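PDB 5E09: cellulase from Bacillus sp. BG-CS10, which probably cleaves internal beta-1,4-glucosidic bonds of cellulose, through a family 5 glycoside hydrolase barrel that is joined to carbohydrate-binding modules. Local coordinates for residues L409-V414 against Q428-D433; E354-Q359 against A399-M404; R188-P193 against P217-T222. One frame throughout, in Å; residues are numbered along the deposited sequence.

Contact 1 (L409-V414 against Q428-D433); sequences LGTNAV and QLQNVD
Gly410 and Asn431 open the antiparallel ladder of this hairpin as a hydrogen-bonded pair: Gly410 N donates to Asn431 O at 2.9 Å, and Asn431 N to Gly410 O at 2.7 Å. The glycine's backbone angles are ones in which a CB would jam against the preceding carbonyl. Thr411 faces Gln430 as a non-hydrogen-bonded pair. Beyond it Asn412 and Ala413 together oppose Leu429, a beta bulge: Asn412 N donates to Leu429 O, and Leu429 N to Ala413 O, both 2.9 Å long.

On the face carrying Thr411, Gln428 and Gln430, the Gln430 chain bends at chi2 (-62°) and swings its amide over to the threonine. Thr411 OG1 donates to Gln430 OE1 in a short bond of 2.5 Å, reaching a lone pair in the amide plane. A water also donates to OG1, at 3.2 Å, and to Gln428 OE1, linking the second glutamine to the same hydroxyl. A leucine in place of Gln430 would probably leave the Thr411 hydroxyl with the water but no amide acceptor, and lose the weak bond from NE2 to Gly455 O.

Beside the other face, that of Asn431 and Ala413, the Asn412 carboxamide is turned 74° from that of Asn431, with Asn412 OD1 3.6 Å from Asn431 CB. Both ND2 groups donate to Glu408 O and Asn431 ND2 also to Asp352, while Asn412 OD1 accepts from Thr405 N. Ala413 CB meets Leu429 CD2 at 4.1 Å. The hairpin thus presents a hydrated threonine-glutamine network on one side, while two asparagines pin the adjoining loops.

Contact 2 (E354-Q359 against A399-M404); sequences EPIRDQ and ALTALM
Ile356 leans its CG2 methyl on the side of helix 397-403, 3.8 Å from Leu400 CB, while its CD1 reaches the next residue, Thr401. With CG1 beside the backbone N (chi1 -68°), which leaves CG2 anti to it, and the CG1 branch extended, the isoleucine sets two methyls about Thr401: CG2 and CD1 each lie 3.7 Å from Thr401 OG1. The hydroxyl is approached here by carbon alone, since its hydrogen bond goes back along the helix to Ala397 O.

Leu400 makes the second half of the contact. Its CD1 lies 3.6 Å from Arg357 O and 3.9 Å from Gln359 CG, the leucine and glutamine side chains crossing at about a right angle. The methyl thus abuts, on one side, both a backbone carbonyl and the aliphatic start of Gln359.

Farther out, the loop is tied to the start of the helix by Asp358. Its OD1 accepts from the backbone N of Ala397, where the helix begins, and its OD2 forms a salt bridge with Lys396; a carboxylate at a helix N-terminus would be expected to be favoured by the helix dipole. Leu400 also rests on Leu429 and Met395, and Ile356 on Val350, which fixes both partners over the strands.

Each segment carries the chain from one sheet of the X2 module to the other: the loop joins strands 347-351 and 359-364, the helix strands 392-395 and 410-419. Two neighbouring crossovers packed at the margin of a two-sheet sandwich fit the immunoglobulin-like E-set fold to which this module belongs.

Contact 3 (R188-P193 against P217-T222); sequences RPLVLP and PNLIAT
Val191 CG1, placed anti to the backbone N (chi1 180°), comes to 3.5 Å from Thr222 CG2, the two side chains crossing at about a right angle. Thr222 has its hydroxyl anti to the backbone N (chi1 -178°), which forces CG2 into the crowded position between N and the carbonyl carbon. The methyl thereby turns to the neighbouring strand, 3.4 Å from Leu192 O and alongside Pro193, and OG1 is left to bond Val268 O on the next strand.

Val191 CG2 points back toward Ile220, whose CD1 lies 4.0 Å away and also meets Pro189 CB. This face looks into the barrel: Val191 also touches Met143 and Glu145, while Ile220 and Pro189 pack against helix 9-15. On the outer face Leu190 CB touches Leu219 CD2 at 3.7 Å, and Leu190 and Leu192 turn to helix 161-181.

The backbones run parallel, their axes 4.7 Å apart and inclined by 33°. Leu190 N donates to Asn218 O at 3.1 Å, Ile220 N to Leu190 O at 2.8 Å, Leu192 N to Ile220 O and Thr222 N to Leu192 O. These are the fifth and sixth strands of the (beta/alpha)8 barrel, connected through helix 201-214 as a beta-alpha-beta unit.

Leu190 and Leu192 each spend both N and O on segment 217-222, whereas Val191 bonds to the strand at residues 142-145 and its continuation at Ser146. The backbone N and O of both leucines and the buried Thr222 hydroxyl are thus met by main-chain groups, and the side chains touching across the strands do so through carbon.

How the contacts relate
Contacts 1 and 2 belong to the same module and share a hydrophobic joint: their centres are 11 Å apart, and Met404 of contact 2 puts CG 3.5 Å from Leu429 CD2 of contact 1, while Leu400 CD2 lies 3.9 Å from Leu429 CD1. From this helix the chain runs on into the hairpin of contact 1. Contact 3 stands in the catalytic barrel, its centre about 50 Å from that of contact 1 and about 57 Å from that of contact 2, across the centre of the chain. Its strands lie between the fourth and seventh, whose C-terminal ends carry the catalytic glutamates in family 5 enzymes and probably do so here.

Contact 1 (L409-V414 against Q428-D433)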
ATOM      1  N   LEU A 409     -10.951 -18.612 -24.103  1.00 48.44           N
ATOM      2  CA  LEU A 409      -9.756 -18.129 -23.436  1.00 49.36           C
ATOM      3  C   LEU A 409     -10.118 -17.264 -22.236  1.00 42.76           C
ATOM      4  O   LEU A 409     -11.148 -16.598 -22.222  1.00 51.68           O
ATOM      5  CB  LEU A 409      -8.883 -17.365 -24.430  1.00 44.70           C
ATOM      6  CG  LEU A 409      -8.659 -18.164 -25.721  1.00 40.73           C
ATOM      7  CD1 LEU A 409      -7.885 -17.361 -26.755  1.00 36.32           C
ATOM      8  CD2 LEU A 409      -7.958 -19.495 -25.425  1.00 42.49           C
ATOM      9  N   GLY A 410      -9.267 -17.295 -21.222  1.00 40.37           N
ATOM     10  CA  GLY A 410      -9.525 -16.576 -19.996  1.00 38.44           C
ATOM     11  C   GLY A 410      -9.621 -17.549 -18.840  1.00 43.84           C
ATOM     12  O   GLY A 410      -9.227 -18.710 -18.964  1.00 43.12           O
ATOM     13  N   THR A 411     -10.239 -17.085 -17.766  1.00 39.02           N
ATOM     14  CA  THR A 411     -10.450 -17.880 -16.588  1.00 58.24           C
ATOM     15  C   THR A 411     -11.631 -18.769 -16.823  1.00 45.25           C
ATOM     16  O   THR A 411     -12.700 -18.296 -17.042  1.00 51.20           O
ATOM     17  CB  THR A 411     -10.810 -16.988 -15.405  1.00 46.00           C
ATOM     18  OG1 THR A 411      -9.837 -15.976 -15.267  1.00 46.00           O
ATOM     19  CG2 THR A 411     -10.826 -17.767 -14.158  1.00 41.28           C
ATOM     20  N   ASN A 412     -11.419 -20.063 -16.782  1.00 38.96           N
ATOM     21  CA  ASN A 412     -12.475 -21.008 -17.003  1.00 52.97           C
ATOM     22  C   ASN A 412     -13.001 -21.566 -15.714  1.00 41.59           C
ATOM     23  O   ASN A 412     -14.053 -22.100 -15.674  1.00 53.43           O
ATOM     24  CB  ASN A 412     -11.972 -22.174 -17.847  1.00 59.19           C
ATOM     25  CG  ASN A 412     -11.810 -21.836 -19.300  1.00 43.86           C
ATOM     26  OD1 ASN A 412     -11.590 -22.697 -20.097  1.00 70.68           O
ATOM     27  ND2 ASN A 412     -11.918 -20.600 -19.641  1.00 77.38           N
ATOM     28  N   ALA A 413     -12.236 -21.442 -14.660  1.00 42.14           N
ATOM     29  CA  ALA A 413     -12.609 -21.949 -13.332  1.00 46.98           C
ATOM     30  C   ALA A 413     -11.731 -21.412 -12.221  1.00 43.07           C
ATOM     31  O   ALA A 413     -10.670 -20.879 -12.477  1.00 36.71           O
ATOM     32  CB  ALA A 413     -12.577 -23.485 -13.308  1.00 42.71           C
ATOM     33  N   VAL A 414     -12.195 -21.561 -10.987  1.00 39.62           N
ATOM     34  CA  VAL A 414     -11.419 -21.181  -9.808  1.00 46.21           C
ATOM     35  C   VAL A 414     -11.307 -22.369  -8.855  1.00 46.54           C
ATOM     36  O   VAL A 414     -12.311 -22.870  -8.349  1.00 45.99           O
ATOM     37  CB  VAL A 414     -12.049 -19.980  -9.075  1.00 45.75           C
ATOM     38  CG1 VAL A 414     -11.331 -19.725  -7.767  1.00 43.06           C
ATOM     39  CG2 VAL A 414     -12.024 -18.743  -9.979  1.00 34.77           C
ATOM     40  N   GLN A 428      -6.647 -19.302 -10.213  1.00 36.40           N
ATOM     41  CA  GLN A 428      -7.392 -18.990 -11.423  1.00 38.19           C
ATOM     42  C   GLN A 428      -6.927 -19.931 -12.533  1.00 39.50           C
ATOM     43  O   GLN A 428      -5.750 -19.936 -12.896  1.00 40.94           O
ATOM     44  CB  GLN A 428      -7.188 -17.525 -11.833  1.00 47.52           C
ATOM     45  CG  GLN A 428      -7.285 -16.526 -10.679  1.00 42.44           C
ATOM     46  CD  GLN A 428      -8.707 -16.325 -10.179  1.00 51.35           C
ATOM     47  OE1 GLN A 428      -9.627 -16.084 -10.961  1.00 54.59           O
ATOM     48  NE2 GLN A 428      -8.891 -16.413  -8.866  1.00 49.23           N
ATOM     49  N   LEU A 429      -7.839 -20.741 -13.057  1.00 43.26           N
ATOM     50  CA  LEU A 429      -7.507 -21.665 -14.138  1.00 37.34           C
ATOM     51  C   LEU A 429      -7.639 -20.953 -15.484  1.00 41.22           C
ATOM     52  O   LEU A 429      -8.742 -20.797 -16.013  1.00 35.71           O
ATOM     53  CB  LEU A 429      -8.405 -22.904 -14.077  1.00 34.91           C
ATOM     54  CG  LEU A 429      -8.235 -24.001 -15.130  1.00 52.33           C
ATOM     55  CD1 LEU A 429      -6.779 -24.417 -15.273  1.00 52.69           C
ATOM     56  CD2 LEU A 429      -9.096 -25.201 -14.765  1.00 50.66           C
ATOM     57  N   GLN A 430      -6.504 -20.510 -16.022  1.00 37.10           N
ATOM     58  CA  GLN A 430      -6.485 -19.716 -17.247  1.00 35.01           C
ATOM     59  C   GLN A 430      -6.285 -20.564 -18.504  1.00 44.04           C
ATOM     60  O   GLN A 430      -5.247 -21.207 -18.661  1.00 41.43           O
ATOM     61  CB  GLN A 430      -5.373 -18.658 -17.180  1.00 41.48           C
ATOM     62  CG  GLN A 430      -5.446 -17.700 -15.997  1.00 42.28           C
ATOM     63  CD  GLN A 430      -6.707 -16.852 -16.003  1.00 49.00           C
ATOM     64  OE1 GLN A 430      -7.548 -16.973 -15.114  1.00 54.95           O
ATOM     65  NE2 GLN A 430      -6.842 -15.993 -17.004  1.00 30.66           N
ATOM     66  N   ASN A 431      -7.272 -20.555 -19.399  1.00 39.31           N
ATOM     67  CA  ASN A 431      -7.090 -21.105 -20.739  1.00 35.46           C
ATOM     68  C   ASN A 431      -6.455 -20.041 -21.625  1.00 38.22           C
ATOM     69  O   ASN A 431      -7.093 -19.045 -21.948  1.00 39.75           O
ATOM     70  CB  ASN A 431      -8.426 -21.570 -21.337  1.00 36.98           C
ATOM     71  CG  ASN A 431      -8.249 -22.547 -22.499  1.00 46.14           C
ATOM     72  OD1 ASN A 431      -7.164 -23.099 -22.706  1.00 52.41           O
ATOM     73  ND2 ASN A 431      -9.321 -22.767 -23.258  1.00 37.18           N
ATOM     74  N   VAL A 432      -5.203 -20.232 -22.011  1.00 35.97           N
ATOM     75  CA  VAL A 432      -4.535 -19.204 -22.793  1.00 40.73           C
ATOM     76  C   VAL A 432      -4.158 -19.659 -24.190  1.00 41.90           C
ATOM     77  O   VAL A 432      -4.059 -20.853 -24.484  1.00 44.07           O
ATOM     78  CB  VAL A 432      -3.255 -18.699 -22.091  1.00 40.17           C
ATOM     79  CG1 VAL A 432      -3.592 -18.131 -20.722  1.00 35.47           C
ATOM     80  CG2 VAL A 432      -2.234 -19.815 -21.976  1.00 31.89           C
ATOM     81  N   ASP A 433      -3.974 -18.671 -25.050  1.00 40.09           N
ATOM     82  CA  ASP A 433      -3.275 -18.842 -26.302  1.00 39.30           C
ATOM     83  C   ASP A 433      -2.129 -17.837 -26.307  1.00 48.23           C
ATOM     84  O   ASP A 433      -2.078 -16.935 -25.458  1.00 43.20           O
ATOM     85  CB  ASP A 433      -4.208 -18.619 -27.487  1.00 54.28           C
ATOM     86  CG  ASP A 433      -4.001 -19.635 -28.586  1.00 68.58           C
ATOM     87  OD1 ASP A 433      -2.827 -19.896 -28.943  1.00 58.95           O
ATOM     88  OD2 ASP A 433      -5.015 -20.173 -29.084  1.00 67.76           O
TER
HETATM   89  O   HOH W   1      -8.747 -14.544 -12.657  1.00 50.35           O

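Contact 2 (E354-Q359 against A399-M404)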
ATOM      1  N   GLU A 354      -3.733 -27.675 -26.983  1.00 60.83           N
ATOM      2  CA  GLU A 354      -2.543 -28.422 -26.625  1.00 61.42           C
ATOM      3  C   GLU A 354      -3.008 -29.479 -25.641  1.00 52.05           C
ATOM      4  O   GLU A 354      -3.697 -29.152 -24.678  1.00 67.55           O
ATOM      5  CB  GLU A 354      -1.473 -27.504 -26.022  1.00 49.70           C
ATOM      6  CG  GLU A 354      -0.241 -28.221 -25.483  1.00 57.76           C
ATOM      7  CD  GLU A 354       0.865 -27.258 -25.055  1.00 65.99           C
ATOM      8  OE1 GLU A 354       1.311 -26.445 -25.895  1.00 57.77           O
ATOM      9  OE2 GLU A 354       1.292 -27.314 -23.879  1.00 62.71           O
ATOM     10  N   PRO A 355      -2.675 -30.754 -25.904  1.00 57.33           N
ATOM     11  CA  PRO A 355      -3.131 -31.883 -25.090  1.00 46.84           C
ATOM     12  C   PRO A 355      -2.992 -31.616 -23.599  1.00 52.64           C
ATOM     13  O   PRO A 355      -1.890 -31.376 -23.105  1.00 44.53           O
ATOM     14  CB  PRO A 355      -2.217 -33.016 -25.541  1.00 59.29           C
ATOM     15  CG  PRO A 355      -1.966 -32.703 -26.976  1.00 44.04           C
ATOM     16  CD  PRO A 355      -1.865 -31.203 -27.050  1.00 46.01           C
ATOM     17  N   ILE A 356      -4.123 -31.632 -22.901  1.00 48.22           N
ATOM     18  CA  ILE A 356      -4.152 -31.294 -21.488  1.00 44.16           C
ATOM     19  C   ILE A 356      -3.478 -32.377 -20.661  1.00 43.58           C
ATOM     20  O   ILE A 356      -3.848 -33.547 -20.712  1.00 53.41           O
ATOM     21  CB  ILE A 356      -5.592 -31.068 -21.002  1.00 53.34           C
ATOM     22  CG1 ILE A 356      -6.151 -29.790 -21.638  1.00 33.46           C
ATOM     23  CG2 ILE A 356      -5.645 -30.983 -19.474  1.00 43.79           C
ATOM     24  CD1 ILE A 356      -7.617 -29.546 -21.362  1.00 41.52           C
ATOM     25  N   ARG A 357      -2.474 -31.973 -19.896  1.00 44.72           N
ATOM     26  CA  ARG A 357      -1.696 -32.913 -19.108  1.00 46.99           C
ATOM     27  C   ARG A 357      -1.724 -32.547 -17.633  1.00 55.25           C
ATOM     28  O   ARG A 357      -2.127 -31.439 -17.278  1.00 43.83           O
ATOM     29  CB  ARG A 357      -0.257 -32.959 -19.632  1.00 51.29           C
ATOM     30  CG  ARG A 357       0.446 -31.612 -19.592  1.00 55.86           C
ATOM     31  CD  ARG A 357       1.845 -31.662 -20.202  1.00 50.31           C
ATOM     32  NE  ARG A 357       2.495 -30.365 -20.070  1.00 55.23           N
ATOM     33  CZ  ARG A 357       3.135 -29.965 -18.973  1.00 74.28           C
ATOM     34  NH1 ARG A 357       3.208 -30.763 -17.913  1.00 66.79           N
ATOM     35  NH2 ARG A 357       3.693 -28.763 -18.927  1.00 67.81           N
ATOM     36  N   ASP A 358      -1.317 -33.492 -16.785  1.00 56.44           N
ATOM     37  CA  ASP A 358      -1.155 -33.249 -15.353  1.00 42.10           C
ATOM     38  C   ASP A 358      -0.303 -32.000 -15.144  1.00 51.04           C
ATOM     39  O   ASP A 358       0.611 -31.740 -15.927  1.00 48.27           O
ATOM     40  CB  ASP A 358      -0.498 -34.451 -14.661  1.00 47.98           C
ATOM     41  CG  ASP A 358      -1.453 -35.631 -14.454  1.00 53.64           C
ATOM     42  OD1 ASP A 358      -2.678 -35.485 -14.661  1.00 52.28           O
ATOM     43  OD2 ASP A 358      -0.969 -36.713 -14.064  1.00 52.45           O
ATOM     44  N   GLN A 359      -0.590 -31.224 -14.101  1.00 42.53           N
ATOM     45  CA  GLN A 359       0.181 -30.005 -13.854  1.00 46.07           C
ATOM     46  C   GLN A 359       0.580 -29.862 -12.395  1.00 46.79           C
ATOM     47  O   GLN A 359      -0.258 -29.968 -11.504  1.00 48.21           O
ATOM     48  CB  GLN A 359      -0.605 -28.766 -14.293  1.00 52.28           C
ATOM     49  CG  GLN A 359      -0.926 -28.722 -15.779  1.00 66.33           C
ATOM     50  CD  GLN A 359      -0.489 -27.427 -16.433  1.00 80.39           C
ATOM     51  OE1 GLN A 359      -0.284 -26.412 -15.759  1.00 65.86           O
ATOM     52  NE2 GLN A 359      -0.336 -27.454 -17.754  1.00 77.29           N
ATOM     53  N   ALA A 399      -9.406 -33.700 -14.479  1.00 39.93           N
ATOM     54  CA  ALA A 399     -10.059 -32.616 -13.750  1.00 42.93           C
ATOM     55  C   ALA A 399      -9.950 -31.299 -14.531  1.00 44.45           C
ATOM     56  O   ALA A 399     -10.935 -30.578 -14.706  1.00 41.94           O
ATOM     57  CB  ALA A 399      -9.458 -32.470 -12.367  1.00 37.76           C
ATOM     58  N   LEU A 400      -8.745 -31.001 -15.004  1.00 44.77           N
ATOM     59  CA  LEU A 400      -8.521 -29.811 -15.811  1.00 46.78           C
ATOM     60  C   LEU A 400      -9.399 -29.852 -17.057  1.00 50.38           C
ATOM     61  O   LEU A 400     -10.058 -28.870 -17.388  1.00 48.15           O
ATOM     62  CB  LEU A 400      -7.043 -29.686 -16.189  1.00 46.36           C
ATOM     63  CG  LEU A 400      -6.107 -29.492 -14.992  1.00 47.87           C
ATOM     64  CD1 LEU A 400      -4.648 -29.632 -15.393  1.00 47.29           C
ATOM     65  CD2 LEU A 400      -6.352 -28.144 -14.340  1.00 37.36           C
ATOM     66  N   THR A 401      -9.433 -31.001 -17.726  1.00 41.72           N
ATOM     67  CA  THR A 401     -10.280 -31.167 -18.902  1.00 41.84           C
ATOM     68  C   THR A 401     -11.742 -30.865 -18.577  1.00 41.75           C
ATOM     69  O   THR A 401     -12.393 -30.084 -19.270  1.00 44.60           O
ATOM     70  CB  THR A 401     -10.171 -32.589 -19.480  1.00 46.71           C
ATOM     71  OG1 THR A 401      -8.844 -32.796 -19.971  1.00 52.54           O
ATOM     72  CG2 THR A 401     -11.160 -32.790 -20.629  1.00 44.20           C
ATOM     73  N   ALA A 402     -12.244 -31.477 -17.513  1.00 35.87           N
ATOM     74  CA  ALA A 402     -13.637 -31.314 -17.119  1.00 44.35           C
ATOM     75  C   ALA A 402     -13.967 -29.856 -16.792  1.00 56.46           C
ATOM     76  O   ALA A 402     -15.055 -29.371 -17.116  1.00 59.46           O
ATOM     77  CB  ALA A 402     -13.957 -32.215 -15.923  1.00 35.53           C
ATOM     78  N   LEU A 403     -13.022 -29.160 -16.164  1.00 55.66           N
ATOM     79  CA  LEU A 403     -13.249 -27.788 -15.709  1.00 48.74           C
ATOM     80  C   LEU A 403     -13.144 -26.748 -16.817  1.00 42.30           C
ATOM     81  O   LEU A 403     -13.520 -25.590 -16.637  1.00 45.93           O
ATOM     82  CB  LEU A 403     -12.260 -27.433 -14.600  1.00 36.25           C
ATOM     83  CG  LEU A 403     -12.495 -28.121 -13.262  1.00 36.25           C
ATOM     84  CD1 LEU A 403     -11.257 -28.012 -12.387  1.00 48.10           C
ATOM     85  CD2 LEU A 403     -13.693 -27.511 -12.571  1.00 32.51           C
HETATM   86  N   MSE A 404     -12.634 -27.148 -17.968  1.00 45.90           N
HETATM   87  CA  MSE A 404     -12.340 -26.163 -18.988  1.00 46.82           C
HETATM   88  C   MSE A 404     -13.184 -26.317 -20.239  1.00 49.43           C
HETATM   89  O   MSE A 404     -13.883 -27.312 -20.420  1.00 47.40           O
HETATM   90  CB  MSE A 404     -10.855 -26.223 -19.330  1.00 53.94           C
HETATM   91  CG  MSE A 404     -10.003 -25.930 -18.114  1.00 54.64           C
HETATM   92 SE   MSE A 404      -8.107 -26.029 -18.449  0.42 45.46          SE
HETATM   93  CE  MSE A 404      -7.978 -24.418 -19.510  1.00 49.50           C
TER

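Contact 3 (R188-P193 against P217-T222)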
ATOM      1  N   ARG A 188      -2.598  11.732  27.890  1.00 46.56           N
ATOM      2  CA  ARG A 188      -2.946  11.321  26.536  1.00 45.05           C
ATOM      3  C   ARG A 188      -1.720  10.753  25.819  1.00 46.94           C
ATOM      4  O   ARG A 188      -0.665  11.374  25.810  1.00 43.30           O
ATOM      5  CB  ARG A 188      -3.519  12.494  25.745  1.00 40.59           C
ATOM      6  CG  ARG A 188      -4.035  12.093  24.383  1.00 44.53           C
ATOM      7  CD  ARG A 188      -4.807  13.212  23.718  1.00 37.02           C
ATOM      8  NE  ARG A 188      -5.787  13.830  24.606  1.00 49.40           N
ATOM      9  CZ  ARG A 188      -6.973  13.307  24.905  1.00 54.58           C
ATOM     10  NH1 ARG A 188      -7.339  12.128  24.414  1.00 41.12           N
ATOM     11  NH2 ARG A 188      -7.794  13.963  25.713  1.00 59.38           N
ATOM     12  N   PRO A 189      -1.847   9.551  25.240  1.00 49.04           N
ATOM     13  CA  PRO A 189      -0.744   9.002  24.448  1.00 40.02           C
ATOM     14  C   PRO A 189      -0.402   9.895  23.257  1.00 41.20           C
ATOM     15  O   PRO A 189      -1.287  10.417  22.581  1.00 33.94           O
ATOM     16  CB  PRO A 189      -1.287   7.646  24.000  1.00 42.72           C
ATOM     17  CG  PRO A 189      -2.212   7.262  25.112  1.00 44.52           C
ATOM     18  CD  PRO A 189      -2.892   8.545  25.493  1.00 46.94           C
ATOM     19  N   LEU A 190       0.890  10.087  23.036  1.00 42.49           N
ATOM     20  CA  LEU A 190       1.376  10.967  21.987  1.00 42.86           C
ATOM     21  C   LEU A 190       2.182  10.155  21.002  1.00 40.26           C
ATOM     22  O   LEU A 190       2.938   9.277  21.396  1.00 38.97           O
ATOM     23  CB  LEU A 190       2.224  12.092  22.572  1.00 36.79           C
ATOM     24  CG  LEU A 190       1.485  13.060  23.492  1.00 40.15           C
ATOM     25  CD1 LEU A 190       2.445  14.123  24.016  1.00 40.24           C
ATOM     26  CD2 LEU A 190       0.310  13.693  22.762  1.00 37.26           C
ATOM     27  N   VAL A 191       2.013  10.440  19.720  1.00 33.93           N
ATOM     28  CA  VAL A 191       2.651   9.644  18.687  1.00 32.75           C
ATOM     29  C   VAL A 191       3.655  10.510  17.928  1.00 33.83           C
ATOM     30  O   VAL A 191       3.300  11.555  17.388  1.00 33.20           O
ATOM     31  CB  VAL A 191       1.600   9.044  17.721  1.00 38.54           C
ATOM     32  CG1 VAL A 191       2.271   8.224  16.638  1.00 41.20           C
ATOM     33  CG2 VAL A 191       0.591   8.194  18.481  1.00 28.70           C
ATOM     34  N   LEU A 192       4.914  10.087  17.908  1.00 35.31           N
ATOM     35  CA  LEU A 192       5.975  10.878  17.296  1.00 33.81           C
ATOM     36  C   LEU A 192       6.608  10.153  16.122  1.00 37.24           C
ATOM     37  O   LEU A 192       6.909   8.957  16.208  1.00 40.62           O
ATOM     38  CB  LEU A 192       7.050  11.222  18.321  1.00 34.59           C
ATOM     39  CG  LEU A 192       6.567  11.920  19.588  1.00 36.28           C
ATOM     40  CD1 LEU A 192       7.711  12.040  20.593  1.00 31.05           C
ATOM     41  CD2 LEU A 192       5.988  13.283  19.234  1.00 33.09           C
ATOM     42  N   PRO A 193       6.814  10.878  15.019  1.00 33.07           N
ATOM     43  CA  PRO A 193       7.398  10.317  13.800  1.00 35.54           C
ATOM     44  C   PRO A 193       8.918  10.443  13.717  1.00 39.84           C
ATOM     45  O   PRO A 193       9.497  11.394  14.246  1.00 43.32           O
ATOM     46  CB  PRO A 193       6.741  11.151  12.703  1.00 35.21           C
ATOM     47  CG  PRO A 193       6.561  12.500  13.350  1.00 30.93           C
ATOM     48  CD  PRO A 193       6.316  12.250  14.813  1.00 28.34           C
ATOM     49  N   PRO A 217       6.142   8.428  29.976  1.00 57.34           N
ATOM     50  CA  PRO A 217       5.753   7.019  29.833  1.00 46.05           C
ATOM     51  C   PRO A 217       4.737   6.780  28.718  1.00 52.30           C
ATOM     52  O   PRO A 217       4.576   5.644  28.279  1.00 54.98           O
ATOM     53  CB  PRO A 217       5.135   6.698  31.193  1.00 43.01           C
ATOM     54  CG  PRO A 217       4.533   7.998  31.620  1.00 42.24           C
ATOM     55  CD  PRO A 217       5.502   9.056  31.149  1.00 42.75           C
ATOM     56  N   ASN A 218       4.068   7.837  28.267  1.00 44.92           N
ATOM     57  CA  ASN A 218       2.957   7.694  27.329  1.00 47.56           C
ATOM     58  C   ASN A 218       3.284   8.155  25.914  1.00 51.59           C
ATOM     59  O   ASN A 218       2.565   8.964  25.332  1.00 46.77           O
ATOM     60  CB  ASN A 218       1.744   8.456  27.860  1.00 59.77           C
ATOM     61  CG  ASN A 218       1.178   7.833  29.133  1.00 58.24           C
ATOM     62  OD1 ASN A 218       0.918   6.630  29.187  1.00 49.94           O
ATOM     63  ND2 ASN A 218       1.010   8.648  30.166  1.00 46.54           N
ATOM     64  N   LEU A 219       4.370   7.624  25.364  1.00 56.72           N
ATOM     65  CA  LEU A 219       4.837   8.023  24.044  1.00 43.14           C
ATOM     66  C   LEU A 219       4.932   6.814  23.113  1.00 41.89           C
ATOM     67  O   LEU A 219       5.278   5.713  23.537  1.00 36.52           O
ATOM     68  CB  LEU A 219       6.193   8.730  24.149  1.00 43.11           C
ATOM     69  CG  LEU A 219       6.244  10.064  24.912  1.00 47.53           C
ATOM     70  CD1 LEU A 219       7.661  10.617  24.946  1.00 46.50           C
ATOM     71  CD2 LEU A 219       5.297  11.089  24.317  1.00 33.43           C
ATOM     72  N   ILE A 220       4.613   7.035  21.842  1.00 34.45           N
ATOM     73  CA  ILE A 220       4.587   5.984  20.836  1.00 38.32           C
ATOM     74  C   ILE A 220       5.379   6.412  19.609  1.00 38.17           C
ATOM     75  O   ILE A 220       5.199   7.516  19.112  1.00 37.54           O
ATOM     76  CB  ILE A 220       3.146   5.648  20.406  1.00 41.96           C
ATOM     77  CG1 ILE A 220       2.280   5.309  21.625  1.00 42.44           C
ATOM     78  CG2 ILE A 220       3.141   4.513  19.394  1.00 32.84           C
ATOM     79  CD1 ILE A 220       0.798   5.494  21.379  1.00 42.88           C
ATOM     80  N   ALA A 221       6.261   5.545  19.130  1.00 38.95           N
ATOM     81  CA  ALA A 221       7.005   5.813  17.906  1.00 36.25           C
ATOM     82  C   ALA A 221       6.164   5.413  16.702  1.00 45.32           C
ATOM     83  O   ALA A 221       5.445   4.421  16.758  1.00 51.05           O
ATOM     84  CB  ALA A 221       8.330   5.060  17.911  1.00 35.60           C
ATOM     85  N   THR A 222       6.233   6.175  15.617  1.00 37.00           N
ATOM     86  CA  THR A 222       5.539   5.747  14.415  1.00 30.48           C
ATOM     87  C   THR A 222       6.400   5.796  13.163  1.00 44.10           C
ATOM     88  O   THR A 222       7.194   6.721  12.963  1.00 35.58           O
ATOM     89  CB  THR A 222       4.268   6.572  14.156  1.00 36.76           C
ATOM     90  OG1 THR A 222       3.619   6.066  12.983  1.00 41.81           O
ATOM     91  CG2 THR A 222       4.585   8.051  13.957  1.00 38.59           C
TER